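Local coordinates for protein putative oxidoreductase yhhX (Escherichia coli K-12, PDB 3F4L) that probably acts as an NADP-dependent oxidoreductase of the Gfo/Idh/MocA family, perhaps oxidising scyllo-inositol, at residues Glu107-Ala112 with Ser320-Asn325. Residues are numbered along the deposited sequence; the frame is centred on the assembly and turned at random.
Sequences ELFALA and SEVLTN
At the interface between the two domains of this Gfo/Idh/MocA protein, the ring of F109, on helix 102-115 of the nucleotide-binding Rossmann domain, reaches V322 and L323 on helix 319-331, which belongs to the C-terminal alpha/beta domain. The backbones stay well apart, the CA atoms of F109 and L323 being 10.0 Å from each other, and the far end of the ring, CZ and CE2, spans the distance. With CG anti to its own carbonyl carbon (chi1 -69°), F109 extends its ring away from helix 102-115 and turns the CZ end to helix 319-331. There CZ meets the branch point of the valine, 3.8 Å from V322 CB, and V322 CG1 lies in the plane of the ring at its edge, also 3.8 Å from CZ. V322 CG2 is a little farther off, at 4.1 Å from F109 CZ. Beside this, L323 brings up only one methyl: its CD2 comes to 4.0 Å from F109 CE2, again at the edge and near the ring plane. All of these contacts are apolar, and they bury a modest 123 Å² in total. Replacing the phenylalanine by an alanine here would probably open a gap between the helices and take away the ring edge that V322 and L323 CD2 lie against. F109 also meets the ring of F98, their planes about 25° apart, and F98 touches V322 as well. Strand 119-121, at one edge of the Rossmann sheet, adds V119 against F109 and P121 against V322, while helix 78-87 packs on L108 and L111, and helix 171-187 on E321 and N325.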
loop_
_atom_site.group_PDB
_atom_site.type_symbol
_atom_site.label_atom_id
_atom_site.label_comp_id
_atom_site.label_asym_id
_atom_site.label_seq_id
_atom_site.Cartn_x
_atom_site.Cartn_y
_atom_site.Cartn_z
ATOM N N GLU A 107 -13.084 -27.727 -16.376
ATOM C CA GLU A 107 -14.019 -28.729 -16.880
ATOM C C GLU A 107 -15.241 -28.070 -17.525
ATOM O O GLU A 107 -15.758 -28.539 -18.541
ATOM C CB GLU A 107 -14.474 -29.632 -15.737
ATOM C CG GLU A 107 -15.242 -30.858 -16.185
ATOM C CD GLU A 107 -15.626 -31.746 -15.018
ATOM O OE1 GLU A 107 -14.790 -31.906 -14.099
ATOM O OE2 GLU A 107 -16.752 -32.289 -15.024
ATOM N N LEU A 108 -15.697 -26.978 -16.924
ATOM C CA LEU A 108 -16.847 -26.241 -17.433
ATOM C C LEU A 108 -16.529 -25.639 -18.811
ATOM O O LEU A 108 -17.353 -25.692 -19.724
ATOM C CB LEU A 108 -17.217 -25.137 -16.433
ATOM C CG LEU A 108 -18.616 -25.073 -15.815
ATOM C CD1 LEU A 108 -19.118 -26.448 -15.410
ATOM C CD2 LEU A 108 -18.572 -24.142 -14.616
ATOM N N PHE A 109 -15.334 -25.073 -18.963
ATOM C CA PHE A 109 -14.934 -24.476 -20.234
ATOM C C PHE A 109 -14.784 -25.534 -21.338
ATOM O O PHE A 109 -15.192 -25.309 -22.480
ATOM C CB PHE A 109 -13.620 -23.702 -20.067
ATOM C CG PHE A 109 -13.746 -22.458 -19.236
ATOM C CD1 PHE A 109 -14.633 -21.447 -19.605
ATOM C CD2 PHE A 109 -12.956 -22.277 -18.110
ATOM C CE1 PHE A 109 -14.724 -20.271 -18.864
ATOM C CE2 PHE A 109 -13.038 -21.108 -17.361
ATOM C CZ PHE A 109 -13.925 -20.101 -17.741
ATOM N N ALA A 110 -14.209 -26.686 -20.998
ATOM C CA ALA A 110 -14.041 -27.759 -21.979
ATOM C C ALA A 110 -15.407 -28.214 -22.497
ATOM O O ALA A 110 -15.618 -28.346 -23.707
ATOM C CB ALA A 110 -13.296 -28.926 -21.354
ATOM N N LEU A 111 -16.335 -28.445 -21.574
ATOM C CA LEU A 111 -17.682 -28.857 -21.943
ATOM C C LEU A 111 -18.338 -27.815 -22.851
ATOM O O LEU A 111 -18.886 -28.149 -23.901
ATOM C CB LEU A 111 -18.533 -29.048 -20.686
ATOM C CG LEU A 111 -20.020 -29.334 -20.914
ATOM C CD1 LEU A 111 -20.179 -30.550 -21.823
ATOM C CD2 LEU A 111 -20.709 -29.571 -19.578
ATOM N N ALA A 112 -18.283 -26.548 -22.445
ATOM C CA ALA A 112 -18.883 -25.477 -23.240
ATOM C C ALA A 112 -18.311 -25.445 -24.654
ATOM O O ALA A 112 -19.050 -25.338 -25.636
ATOM C CB ALA A 112 -18.660 -24.126 -22.557
ATOM N N SER A 320 -8.873 -17.298 -19.842
ATOM C CA SER A 320 -7.622 -17.187 -19.097
ATOM C C SER A 320 -7.729 -16.267 -17.886
ATOM O O SER A 320 -7.080 -16.497 -16.874
ATOM C CB SER A 320 -6.489 -16.698 -20.008
ATOM O OG SER A 320 -6.736 -15.395 -20.509
ATOM N N GLU A 321 -8.541 -15.222 -17.986
ATOM C CA GLU A 321 -8.709 -14.299 -16.866
ATOM C C GLU A 321 -9.436 -15.003 -15.723
ATOM O O GLU A 321 -9.134 -14.797 -14.549
ATOM C CB GLU A 321 -9.503 -13.065 -17.315
ATOM C CG GLU A 321 -8.841 -12.336 -18.478
ATOM C CD GLU A 321 -9.641 -11.149 -18.987
ATOM O OE1 GLU A 321 -10.846 -11.299 -19.270
ATOM O OE2 GLU A 321 -9.059 -10.057 -19.121
ATOM N N VAL A 322 -10.394 -15.849 -16.070
ATOM C CA VAL A 322 -11.149 -16.567 -15.056
ATOM C C VAL A 322 -10.249 -17.566 -14.339
ATOM O O VAL A 322 -10.255 -17.641 -13.118
ATOM C CB VAL A 322 -12.354 -17.308 -15.684
ATOM C CG1 VAL A 322 -13.133 -18.043 -14.616
ATOM C CG2 VAL A 322 -13.245 -16.312 -16.393
ATOM N N LEU A 323 -9.461 -18.322 -15.102
ATOM C CA LEU A 323 -8.572 -19.317 -14.510
ATOM C C LEU A 323 -7.474 -18.666 -13.661
ATOM O O LEU A 323 -7.081 -19.202 -12.621
ATOM C CB LEU A 323 -7.946 -20.178 -15.610
ATOM C CG LEU A 323 -8.930 -21.060 -16.396
ATOM C CD1 LEU A 323 -8.203 -21.811 -17.505
ATOM C CD2 LEU A 323 -9.597 -22.030 -15.447
ATOM N N THR A 324 -6.975 -17.517 -14.106
ATOM C CA THR A 324 -5.930 -16.837 -13.352
ATOM C C THR A 324 -6.499 -16.366 -12.006
ATOM O O THR A 324 -5.838 -16.467 -10.973
ATOM C CB THR A 324 -5.358 -15.634 -14.140
ATOM O OG1 THR A 324 -4.684 -16.103 -15.318
ATOM C CG2 THR A 324 -4.383 -14.859 -13.284
ATOM N N ASN A 325 -7.735 -15.874 -12.018
ATOM C CA ASN A 325 -8.379 -15.399 -10.790
ATOM C C ASN A 325 -8.525 -16.538 -9.773
ATOM O O ASN A 325 -8.102 -16.417 -8.618
ATOM C CB ASN A 325 -9.753 -14.806 -11.132
ATOM C CG ASN A 325 -10.284 -13.888 -10.054
ATOM O OD1 ASN A 325 -10.776 -12.793 -10.349
ATOM N ND2 ASN A 325 -10.208 -14.324 -8.804
#